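Local coordinates for protein serine acetyltransferase (Entamoeba histolytica, PDB 3Q1X) that probably transfers an acetyl group to the hydroxyl of L-serine in cysteine biosynthesis and contains a left-handed beta-helix of hexapeptide repeats, at residues A[12-15]-A[16-20]. Numbering follows the deposited sequence.
Sequences LYEM and YLQDE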
ATOM      1  N   LEU A  12     -32.918   4.924  -1.316  1.00 22.96           N
ATOM      2  CA  LEU A  12     -31.829   4.042  -1.756  1.00 23.30           C
ATOM      3  C   LEU A  12     -32.332   2.636  -2.112  1.00 24.20           C
ATOM      4  O   LEU A  12     -31.873   2.028  -3.087  1.00 24.13           O
ATOM      5  CB  LEU A  12     -30.738   3.968  -0.682  1.00 23.10           C
ATOM      6  CG  LEU A  12     -29.846   5.197  -0.459  1.00 22.08           C
ATOM      7  CD1 LEU A  12     -28.982   5.010   0.787  1.00 21.93           C
ATOM      8  CD2 LEU A  12     -28.969   5.517  -1.667  1.00 22.11           C
ATOM      9  N   TYR A  13     -33.286   2.131  -1.336  1.00 25.09           N
ATOM     10  CA  TYR A  13     -33.864   0.819  -1.620  1.00 26.15           C
ATOM     11  C   TYR A  13     -34.642   0.792  -2.938  1.00 26.36           C
ATOM     12  O   TYR A  13     -34.518  -0.160  -3.720  1.00 25.92           O
ATOM     13  CB  TYR A  13     -34.739   0.340  -0.458  1.00 26.64           C
ATOM     14  CG  TYR A  13     -35.337  -1.029  -0.685  1.00 29.20           C
ATOM     15  CD1 TYR A  13     -34.540  -2.174  -0.650  1.00 30.94           C
ATOM     16  CD2 TYR A  13     -36.700  -1.179  -0.944  1.00 31.38           C
ATOM     17  CE1 TYR A  13     -35.086  -3.437  -0.866  1.00 32.64           C
ATOM     18  CE2 TYR A  13     -37.256  -2.435  -1.159  1.00 33.12           C
ATOM     19  CZ  TYR A  13     -36.443  -3.558  -1.117  1.00 33.45           C
ATOM     20  OH  TYR A  13     -36.989  -4.801  -1.330  1.00 35.00           O
ATOM     21  N   GLU A  14     -35.444   1.833  -3.170  1.00 26.37           N
ATOM     22  CA  GLU A  14     -36.215   1.982  -4.405  1.00 27.09           C
ATOM     23  C   GLU A  14     -35.302   2.124  -5.623  1.00 26.70           C
ATOM     24  O   GLU A  14     -35.603   1.597  -6.701  1.00 27.29           O
ATOM     25  CB  GLU A  14     -37.166   3.181  -4.301  1.00 27.27           C
ATOM     26  CG  GLU A  14     -38.418   2.922  -3.457  1.00 29.98           C
ATOM     27  CD  GLU A  14     -39.331   1.851  -4.049  1.00 32.71           C
ATOM     28  OE1 GLU A  14     -39.754   1.995  -5.217  1.00 33.18           O
ATOM     29  OE2 GLU A  14     -39.629   0.864  -3.342  1.00 34.67           O
ATOM     30  N   MET A  15     -34.190   2.835  -5.445  1.00 26.18           N
ATOM     31  CA  MET A  15     -33.172   2.951  -6.487  1.00 25.40           C
ATOM     32  C   MET A  15     -32.565   1.585  -6.788  1.00 25.69           C
ATOM     33  O   MET A  15     -32.416   1.214  -7.952  1.00 25.87           O
ATOM     34  CB  MET A  15     -32.083   3.938  -6.072  1.00 25.04           C
ATOM     35  CG  MET A  15     -32.542   5.388  -6.096  1.00 23.50           C
ATOM     36  SD  MET A  15     -31.481   6.430  -5.095  1.00 22.02           S
ATOM     37  CE  MET A  15     -30.236   6.883  -6.286  1.00 20.41           C
ATOM     38  N   TYR A  16     -32.235   0.839  -5.733  1.00 25.98           N
ATOM     39  CA  TYR A  16     -31.732  -0.530  -5.862  1.00 26.46           C
ATOM     40  C   TYR A  16     -32.694  -1.396  -6.687  1.00 26.69           C
ATOM     41  O   TYR A  16     -32.272  -2.069  -7.625  1.00 26.63           O
ATOM     42  CB  TYR A  16     -31.465  -1.125  -4.473  1.00 26.31           C
ATOM     43  CG  TYR A  16     -31.420  -2.643  -4.398  1.00 26.22           C
ATOM     44  CD1 TYR A  16     -30.252  -3.350  -4.696  1.00 26.05           C
ATOM     45  CD2 TYR A  16     -32.544  -3.368  -3.995  1.00 26.64           C
ATOM     46  CE1 TYR A  16     -30.216  -4.750  -4.616  1.00 24.85           C
ATOM     47  CE2 TYR A  16     -32.520  -4.761  -3.910  1.00 26.56           C
ATOM     48  CZ  TYR A  16     -31.355  -5.446  -4.220  1.00 24.90           C
ATOM     49  OH  TYR A  16     -31.338  -6.823  -4.132  1.00 25.24           O
ATOM     50  N   LEU A  17     -33.985  -1.340  -6.363  1.00 27.14           N
ATOM     51  CA  LEU A  17     -35.010  -2.083  -7.104  1.00 27.67           C
ATOM     52  C   LEU A  17     -35.086  -1.730  -8.597  1.00 28.05           C
ATOM     53  O   LEU A  17     -35.431  -2.581  -9.432  1.00 28.83           O
ATOM     54  CB  LEU A  17     -36.381  -1.892  -6.453  1.00 27.78           C
ATOM     55  CG  LEU A  17     -36.698  -2.641  -5.159  1.00 27.62           C
ATOM     56  CD1 LEU A  17     -38.079  -2.225  -4.685  1.00 29.32           C
ATOM     57  CD2 LEU A  17     -36.617  -4.161  -5.339  1.00 28.77           C
ATOM     58  N   GLN A  18     -34.738  -0.488  -8.927  1.00 27.98           N
ATOM     59  CA  GLN A  18     -34.867   0.037 -10.285  1.00 28.16           C
ATOM     60  C   GLN A  18     -33.545   0.015 -11.052  1.00 27.69           C
ATOM     61  O   GLN A  18     -33.508   0.340 -12.239  1.00 27.50           O
ATOM     62  CB  GLN A  18     -35.442   1.459 -10.255  1.00 28.46           C
ATOM     63  CG  GLN A  18     -36.878   1.542  -9.733  1.00 30.39           C
ATOM     64  CD  GLN A  18     -37.270   2.950  -9.316  1.00 32.25           C
ATOM     65  OE1 GLN A  18     -36.915   3.928  -9.978  1.00 34.57           O
ATOM     66  NE2 GLN A  18     -38.010   3.062  -8.214  1.00 33.11           N
ATOM     67  N   ASP A  19     -32.465  -0.373 -10.375  1.00 26.97           N
ATOM     68  CA  ASP A  19     -31.165  -0.527 -11.032  1.00 26.73           C
ATOM     69  C   ASP A  19     -31.222  -1.592 -12.123  1.00 26.64           C
ATOM     70  O   ASP A  19     -31.899  -2.609 -11.986  1.00 26.50           O
ATOM     71  CB  ASP A  19     -30.066  -0.898 -10.025  1.00 26.77           C
ATOM     72  CG  ASP A  19     -29.588   0.281  -9.192  1.00 25.96           C
ATOM     73  OD1 ASP A  19     -29.789   1.454  -9.592  1.00 25.33           O
ATOM     74  OD2 ASP A  19     -28.989   0.022  -8.124  1.00 25.61           O
ATOM     75  N   GLU A  20     -30.497  -1.329 -13.202  1.00 26.76           N
ATOM     76  CA  GLU A  20     -30.301  -2.267 -14.299  1.00 27.08           C
ATOM     77  C   GLU A  20     -29.648  -3.557 -13.772  1.00 26.95           C
ATOM     78  O   GLU A  20     -29.006  -3.545 -12.720  1.00 26.90           O
ATOM     79  CB  GLU A  20     -29.442  -1.603 -15.386  1.00 27.57           C
ATOM     80  CG  GLU A  20     -30.027  -0.282 -15.963  1.00 29.07           C
ATOM     81  CD  GLU A  20     -29.689   0.985 -15.154  1.00 30.70           C
ATOM     82  OE1 GLU A  20     -29.307   0.896 -13.968  1.00 28.40           O
ATOM     83  OE2 GLU A  20     -29.819   2.092 -15.716  1.00 33.09           O
TER
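Y13 and L17, one helical turn apart, make the closest apolar contact here: L17 CD1 lies 3.6 Å from Y13 CE2, while L17 CG sits 4.0 Å above one face of the Y13 ring, displaced toward its rim. Both tyrosines hold CG anti to the backbone N, which sends their rings out from the helix in similar directions. The ring planes differ by 29°, yet the centroids are 5.9 Å apart, so this is a slid pair with little overlap, touching at Y13 CE1 and Y16 CD2 (4.0 Å). Beneath these side chains the backbone is equally tight: Y16 N to L12 O and L17 N to Y13 O are both 2.9 Å, with N-H...O angles of 160°. The bonds then weaken. M15 O receives Q18 N and D19 N, both weakly, the latter at an N-H...O angle of only 117°. Against this tight part stands the looser, more solvent-exposed pair of E14 and Q18, where E14 OE1 and Q18 NE2 are 3.6 Å apart, too far to be called bonded, with carboxylate and amide strongly twisted against each other. The contact lies in the later part of helix 2-18, its centre about 21 Å from the centre of the chain. M15 and L12 pack on helix 82-113, whose K100 and K104 form salt bridges with D19; Y16 OH hydrogen-bonds to D48 OD1, on helix 47-50.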